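Local atomic coordinates of polyisoprenyl-teichoic acid--peptidoglycan teichoic acid transferase TagV (Bacillus subtilis, PDB entry 6UF3), a protein that belongs to the LytR-CpsA-Psr family of bacterial cell-envelope proteins. Residues 172-185 and 205-219. Numbering follows the deposited sequence.
Sequences IDRMSSASNIAKID and LALQQIYSGFTSKKI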
loop_
_atom_site.group_PDB
_atom_site.type_symbol
_atom_site.label_atom_id
_atom_site.label_comp_id
_atom_site.label_asym_id
_atom_site.label_seq_id
_atom_site.Cartn_x
_atom_site.Cartn_y
_atom_site.Cartn_z
ATOM N N ILE A 172 -0.782 -8.591 -7.536
ATOM C CA ILE A 172 0.199 -8.468 -8.613
ATOM C C ILE A 172 0.371 -9.797 -9.333
ATOM O O ILE A 172 0.452 -9.847 -10.565
ATOM C CB ILE A 172 1.541 -7.952 -8.054
ATOM C CG1 ILE A 172 1.401 -6.497 -7.602
ATOM C CG2 ILE A 172 2.650 -8.099 -9.095
ATOM C CD1 ILE A 172 2.560 -5.978 -6.777
ATOM N N ASP A 173 0.448 -10.893 -8.578
ATOM C CA ASP A 173 0.624 -12.203 -9.195
ATOM C C ASP A 173 -0.583 -12.573 -10.034
ATOM O O ASP A 173 -0.441 -13.126 -11.135
ATOM C CB ASP A 173 0.883 -13.263 -8.121
ATOM C CG ASP A 173 2.277 -13.156 -7.541
ATOM O OD1 ASP A 173 3.138 -12.629 -8.263
ATOM O OD2 ASP A 173 2.504 -13.577 -6.386
ATOM N N ARG A 174 -1.783 -12.266 -9.536
ATOM C CA ARG A 174 -2.985 -12.560 -10.305
ATOM C C ARG A 174 -2.990 -11.793 -11.619
ATOM O O ARG A 174 -3.216 -12.373 -12.686
ATOM C CB ARG A 174 -4.231 -12.230 -9.490
ATOM C CG ARG A 174 -5.474 -12.287 -10.333
ATOM C CD ARG A 174 -5.860 -13.734 -10.559
ATOM N NE ARG A 174 -6.234 -14.340 -9.291
ATOM C CZ ARG A 174 -7.404 -14.132 -8.699
ATOM N NH1 ARG A 174 -7.677 -14.706 -7.536
ATOM N NH2 ARG A 174 -8.304 -13.351 -9.278
ATOM N N MET A 175 -2.728 -10.487 -11.566
ATOM C CA MET A 175 -2.708 -9.721 -12.807
ATOM C C MET A 175 -1.582 -10.181 -13.728
ATOM O O MET A 175 -1.775 -10.260 -14.944
ATOM C CB MET A 175 -2.610 -8.217 -12.517
ATOM C CG MET A 175 -1.189 -7.649 -12.476
ATOM S SD MET A 175 -1.095 -5.844 -12.615
ATOM C CE MET A 175 0.551 -5.650 -13.283
ATOM N N SER A 176 -0.419 -10.533 -13.176
ATOM C CA SER A 176 0.706 -10.900 -14.025
ATOM C C SER A 176 0.477 -12.231 -14.713
ATOM O O SER A 176 0.994 -12.447 -15.811
ATOM C CB SER A 176 1.997 -10.958 -13.209
ATOM O OG SER A 176 2.333 -9.678 -12.708
ATOM N N SER A 177 -0.278 -13.128 -14.088
ATOM C CA SER A 177 -0.469 -14.451 -14.661
ATOM C C SER A 177 -1.661 -14.528 -15.605
ATOM O O SER A 177 -1.787 -15.519 -16.333
ATOM C CB SER A 177 -0.618 -15.493 -13.549
ATOM O OG SER A 177 -1.763 -15.242 -12.761
ATOM N N ALA A 178 -2.522 -13.511 -15.629
ATOM C CA ALA A 178 -3.657 -13.494 -16.539
ATOM C C ALA A 178 -3.190 -13.340 -17.984
ATOM O O ALA A 178 -2.104 -12.826 -18.268
ATOM C CB ALA A 178 -4.619 -12.364 -16.170
ATOM N N SER A 179 -4.033 -13.791 -18.908
ATOM C CA SER A 179 -3.642 -13.817 -20.314
ATOM C C SER A 179 -4.691 -13.238 -21.253
ATOM O O SER A 179 -4.335 -12.507 -22.179
ATOM C CB SER A 179 -3.313 -15.260 -20.733
ATOM O OG SER A 179 -4.198 -16.183 -20.116
ATOM N N ASN A 180 -5.967 -13.553 -21.048
ATOM C CA ASN A 180 -7.032 -13.075 -21.930
ATOM C C ASN A 180 -7.167 -11.565 -21.775
ATOM O O ASN A 180 -7.760 -11.078 -20.811
ATOM C CB ASN A 180 -8.342 -13.785 -21.614
ATOM C CG ASN A 180 -9.399 -13.565 -22.680
ATOM O OD1 ASN A 180 -9.115 -13.030 -23.753
ATOM N ND2 ASN A 180 -10.626 -13.982 -22.390
ATOM N N ILE A 181 -6.629 -10.818 -22.742
ATOM C CA ILE A 181 -6.531 -9.368 -22.596
ATOM C C ILE A 181 -7.912 -8.714 -22.587
ATOM O O ILE A 181 -8.119 -7.705 -21.903
ATOM C CB ILE A 181 -5.620 -8.784 -23.693
ATOM C CG1 ILE A 181 -4.233 -9.433 -23.641
ATOM C CG2 ILE A 181 -5.469 -7.278 -23.523
ATOM C CD1 ILE A 181 -3.953 -10.394 -24.776
ATOM N N ALA A 182 -8.882 -9.273 -23.315
ATOM C CA ALA A 182 -10.241 -8.734 -23.262
ATOM C C ALA A 182 -10.886 -9.017 -21.907
ATOM O O ALA A 182 -11.523 -8.137 -21.301
ATOM C CB ALA A 182 -11.080 -9.318 -24.398
ATOM N N LYS A 183 -10.733 -10.251 -21.423
ATOM C CA LYS A 183 -11.148 -10.584 -20.066
ATOM C C LYS A 183 -10.466 -9.685 -19.047
ATOM O O LYS A 183 -11.100 -9.230 -18.088
ATOM C CB LYS A 183 -10.835 -12.050 -19.776
ATOM C CG LYS A 183 -11.030 -12.470 -18.336
ATOM C CD LYS A 183 -10.745 -13.951 -18.177
ATOM C CE LYS A 183 -11.611 -14.777 -19.113
ATOM N NZ LYS A 183 -10.844 -15.877 -19.771
ATOM N N ILE A 184 -9.170 -9.423 -19.233
ATOM C CA ILE A 184 -8.465 -8.526 -18.323
ATOM C C ILE A 184 -9.077 -7.134 -18.371
ATOM O O ILE A 184 -9.235 -6.480 -17.335
ATOM C CB ILE A 184 -6.960 -8.493 -18.651
ATOM C CG1 ILE A 184 -6.303 -9.833 -18.315
ATOM C CG2 ILE A 184 -6.263 -7.365 -17.892
ATOM C CD1 ILE A 184 -5.115 -10.159 -19.196
ATOM N N ASP A 185 -9.433 -6.661 -19.570
ATOM C CA ASP A 185 -10.066 -5.351 -19.705
ATOM C C ASP A 185 -11.334 -5.268 -18.867
ATOM O O ASP A 185 -11.528 -4.315 -18.099
ATOM C CB ASP A 185 -10.373 -5.061 -21.179
ATOM C CG ASP A 185 -10.786 -3.607 -21.433
ATOM O OD1 ASP A 185 -11.337 -2.950 -20.523
ATOM O OD2 ASP A 185 -10.562 -3.118 -22.563
ATOM N N LEU A 205 -4.120 -1.667 -18.350
ATOM C CA LEU A 205 -3.977 -2.730 -19.343
ATOM C C LEU A 205 -2.567 -2.759 -19.912
ATOM O O LEU A 205 -1.983 -3.839 -20.101
ATOM C CB LEU A 205 -5.010 -2.551 -20.460
ATOM C CG LEU A 205 -6.445 -2.644 -19.953
ATOM C CD1 LEU A 205 -7.434 -2.453 -21.086
ATOM C CD2 LEU A 205 -6.681 -3.960 -19.251
ATOM N N ALA A 206 -1.987 -1.579 -20.165
ATOM C CA ALA A 206 -0.612 -1.532 -20.648
ATOM C C ALA A 206 0.347 -2.117 -19.623
ATOM O O ALA A 206 1.279 -2.849 -19.982
ATOM C CB ALA A 206 -0.218 -0.096 -20.990
ATOM N N LEU A 207 0.141 -1.794 -18.340
ATOM C CA LEU A 207 1.004 -2.322 -17.287
ATOM C C LEU A 207 0.864 -3.831 -17.159
ATOM O O LEU A 207 1.864 -4.537 -16.978
ATOM C CB LEU A 207 0.677 -1.650 -15.955
ATOM C CG LEU A 207 1.350 -0.304 -15.770
ATOM C CD1 LEU A 207 0.733 0.382 -14.570
ATOM C CD2 LEU A 207 2.845 -0.494 -15.584
ATOM N N GLN A 208 -0.369 -4.342 -17.236
ATOM C CA GLN A 208 -0.563 -5.787 -17.206
ATOM C C GLN A 208 0.171 -6.449 -18.361
ATOM O O GLN A 208 0.784 -7.511 -18.193
ATOM C CB GLN A 208 -2.052 -6.132 -17.261
ATOM C CG GLN A 208 -2.378 -7.579 -16.905
ATOM C CD GLN A 208 -2.049 -8.559 -18.025
ATOM O OE1 GLN A 208 -2.053 -8.194 -19.202
ATOM N NE2 GLN A 208 -1.753 -9.807 -17.660
ATOM N N GLN A 209 0.113 -5.840 -19.546
ATOM C CA GLN A 209 0.807 -6.435 -20.681
ATOM C C GLN A 209 2.317 -6.410 -20.480
ATOM O O GLN A 209 3.010 -7.375 -20.819
ATOM C CB GLN A 209 0.410 -5.725 -21.976
ATOM C CG GLN A 209 0.889 -6.444 -23.223
ATOM C CD GLN A 209 2.332 -6.113 -23.556
ATOM O OE1 GLN A 209 2.810 -5.023 -23.236
ATOM N NE2 GLN A 209 3.031 -7.049 -24.206
ATOM N N ILE A 210 2.847 -5.322 -19.916
ATOM C CA ILE A 210 4.294 -5.216 -19.749
ATOM C C ILE A 210 4.795 -6.236 -18.738
ATOM O O ILE A 210 5.839 -6.869 -18.936
ATOM C CB ILE A 210 4.668 -3.783 -19.326
ATOM C CG1 ILE A 210 4.456 -2.809 -20.487
ATOM C CG2 ILE A 210 6.114 -3.728 -18.831
ATOM C CD1 ILE A 210 4.411 -1.353 -20.040
ATOM N N TYR A 211 4.072 -6.403 -17.635
ATOM C CA TYR A 211 4.473 -7.310 -16.572
ATOM C C TYR A 211 3.829 -8.685 -16.716
ATOM O O TYR A 211 3.764 -9.441 -15.744
ATOM C CB TYR A 211 4.153 -6.674 -15.216
ATOM C CG TYR A 211 5.112 -5.540 -14.914
ATOM C CD1 TYR A 211 6.341 -5.794 -14.328
ATOM C CD2 TYR A 211 4.797 -4.220 -15.241
ATOM C CE1 TYR A 211 7.239 -4.767 -14.061
ATOM C CE2 TYR A 211 5.685 -3.179 -14.969
ATOM C CZ TYR A 211 6.902 -3.465 -14.376
ATOM O OH TYR A 211 7.814 -2.467 -14.103
ATOM N N SER A 212 3.324 -9.009 -17.903
ATOM C CA SER A 212 2.820 -10.351 -18.138
ATOM C C SER A 212 3.940 -11.356 -17.910
ATOM O O SER A 212 5.025 -11.229 -18.479
ATOM C CB SER A 212 2.278 -10.478 -19.560
ATOM O OG SER A 212 1.841 -11.801 -19.807
ATOM N N GLY A 213 3.683 -12.340 -17.052
ATOM C CA GLY A 213 4.686 -13.329 -16.712
ATOM C C GLY A 213 5.579 -12.938 -15.557
ATOM O O GLY A 213 6.403 -13.749 -15.127
ATOM N N PHE A 214 5.446 -11.719 -15.043
ATOM C CA PHE A 214 6.159 -11.309 -13.851
ATOM C C PHE A 214 5.642 -12.102 -12.650
ATOM O O PHE A 214 4.633 -12.810 -12.725
ATOM C CB PHE A 214 5.980 -9.802 -13.678
ATOM C CG PHE A 214 6.785 -9.177 -12.568
ATOM C CD1 PHE A 214 8.143 -8.959 -12.693
ATOM C CD2 PHE A 214 6.142 -8.733 -11.423
ATOM C CE1 PHE A 214 8.859 -8.346 -11.659
ATOM C CE2 PHE A 214 6.847 -8.120 -10.396
ATOM C CZ PHE A 214 8.197 -7.920 -10.519
ATOM N N THR A 215 6.345 -11.985 -11.527
ATOM C CA THR A 215 5.946 -12.699 -10.326
ATOM C C THR A 215 6.435 -11.908 -9.123
ATOM O O THR A 215 7.500 -11.283 -9.178
ATOM C CB THR A 215 6.498 -14.133 -10.325
ATOM O OG1 THR A 215 5.885 -14.892 -9.277
ATOM C CG2 THR A 215 8.013 -14.138 -10.147
ATOM N N SER A 216 5.637 -11.908 -8.046
ATOM C CA SER A 216 5.929 -11.030 -6.923
ATOM C C SER A 216 7.229 -11.393 -6.221
ATOM O O SER A 216 7.799 -10.531 -5.533
ATOM C CB SER A 216 4.765 -11.030 -5.921
ATOM O OG SER A 216 4.618 -12.280 -5.278
ATOM N N LYS A 217 7.718 -12.627 -6.379
ATOM C CA LYS A 217 9.024 -12.959 -5.816
ATOM C C LYS A 217 10.113 -12.048 -6.374
ATOM O O LYS A 217 11.104 -11.775 -5.689
ATOM C CB LYS A 217 9.370 -14.426 -6.077
ATOM C CG LYS A 217 10.728 -14.856 -5.507
ATOM C CD LYS A 217 10.920 -16.358 -5.554
ATOM C CE LYS A 217 12.371 -16.739 -5.260
ATOM N NZ LYS A 217 12.953 -15.847 -4.207
ATOM N N LYS A 218 9.935 -11.544 -7.596
ATOM C CA LYS A 218 10.962 -10.721 -8.220
ATOM C C LYS A 218 10.977 -9.289 -7.713
ATOM O O LYS A 218 11.929 -8.559 -8.011
ATOM C CB LYS A 218 10.789 -10.724 -9.737
ATOM C CG LYS A 218 11.184 -12.066 -10.362
ATOM C CD LYS A 218 10.823 -12.123 -11.827
ATOM C CE LYS A 218 11.233 -13.459 -12.437
ATOM N NZ LYS A 218 10.756 -13.534 -13.841
ATOM N N ILE A 219 9.956 -8.876 -6.964
ATOM C CA ILE A 219 9.917 -7.517 -6.434
ATOM C C ILE A 219 11.020 -7.351 -5.400
ATOM O O ILE A 219 11.227 -8.220 -4.543
ATOM C CB ILE A 219 8.544 -7.215 -5.815
ATOM C CG1 ILE A 219 7.453 -7.343 -6.870
ATOM C CG2 ILE A 219 8.546 -5.802 -5.202
ATOM C CD1 ILE A 219 6.029 -7.362 -6.296
#
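Asp173 holds Ser216 through both carboxylate oxygens: the backbone N of Ser216 lies 2.6 Å from Asp173 OD1, on the syn lone pair, while Ser216 OG donates to OD2 from 23° outside the carboxylate plane. At chi1 67° the serine hydroxyl stands between its own backbone N and carbonyl carbon, next to the N whose N-H meets OD1, which lets one carboxylate receive both groups. The acid, borne by helix 158-177, thus takes the N-H and the hydroxyl of the first residue of the 3-10 segment 216-218.

Gln208 uses its amide nitrogen at the end of helix 172-177: NE2 is 2.8 Å from Met175 O, nearly straight (172°) and in the amide plane, with a weaker, bent bond to Ala178 O. A bend at chi2 brings the amide there. Beside it, Gly213 N donates to Ser176 O at 3.0 Å; Gly213 sits in the type II turn 211-214, where its positive phi favours glycine.

Apolar contacts flank these bonds. Ile172 CD1 meets Ile219 CD1 tip to tip at 3.8 Å, and both side chains also touch Met42 of strand 39-44, placing the contact beside the mixed sheet. Further along, the side chains of Ile184 and Leu205 run past each other in opposite directions, CG2 of Ile184 3.7 Å from CD2 of Leu205, and those of Ile184 and Gln208 cross at about a right angle, with Ile184 CD1 3.6 Å from Gln208 OE1.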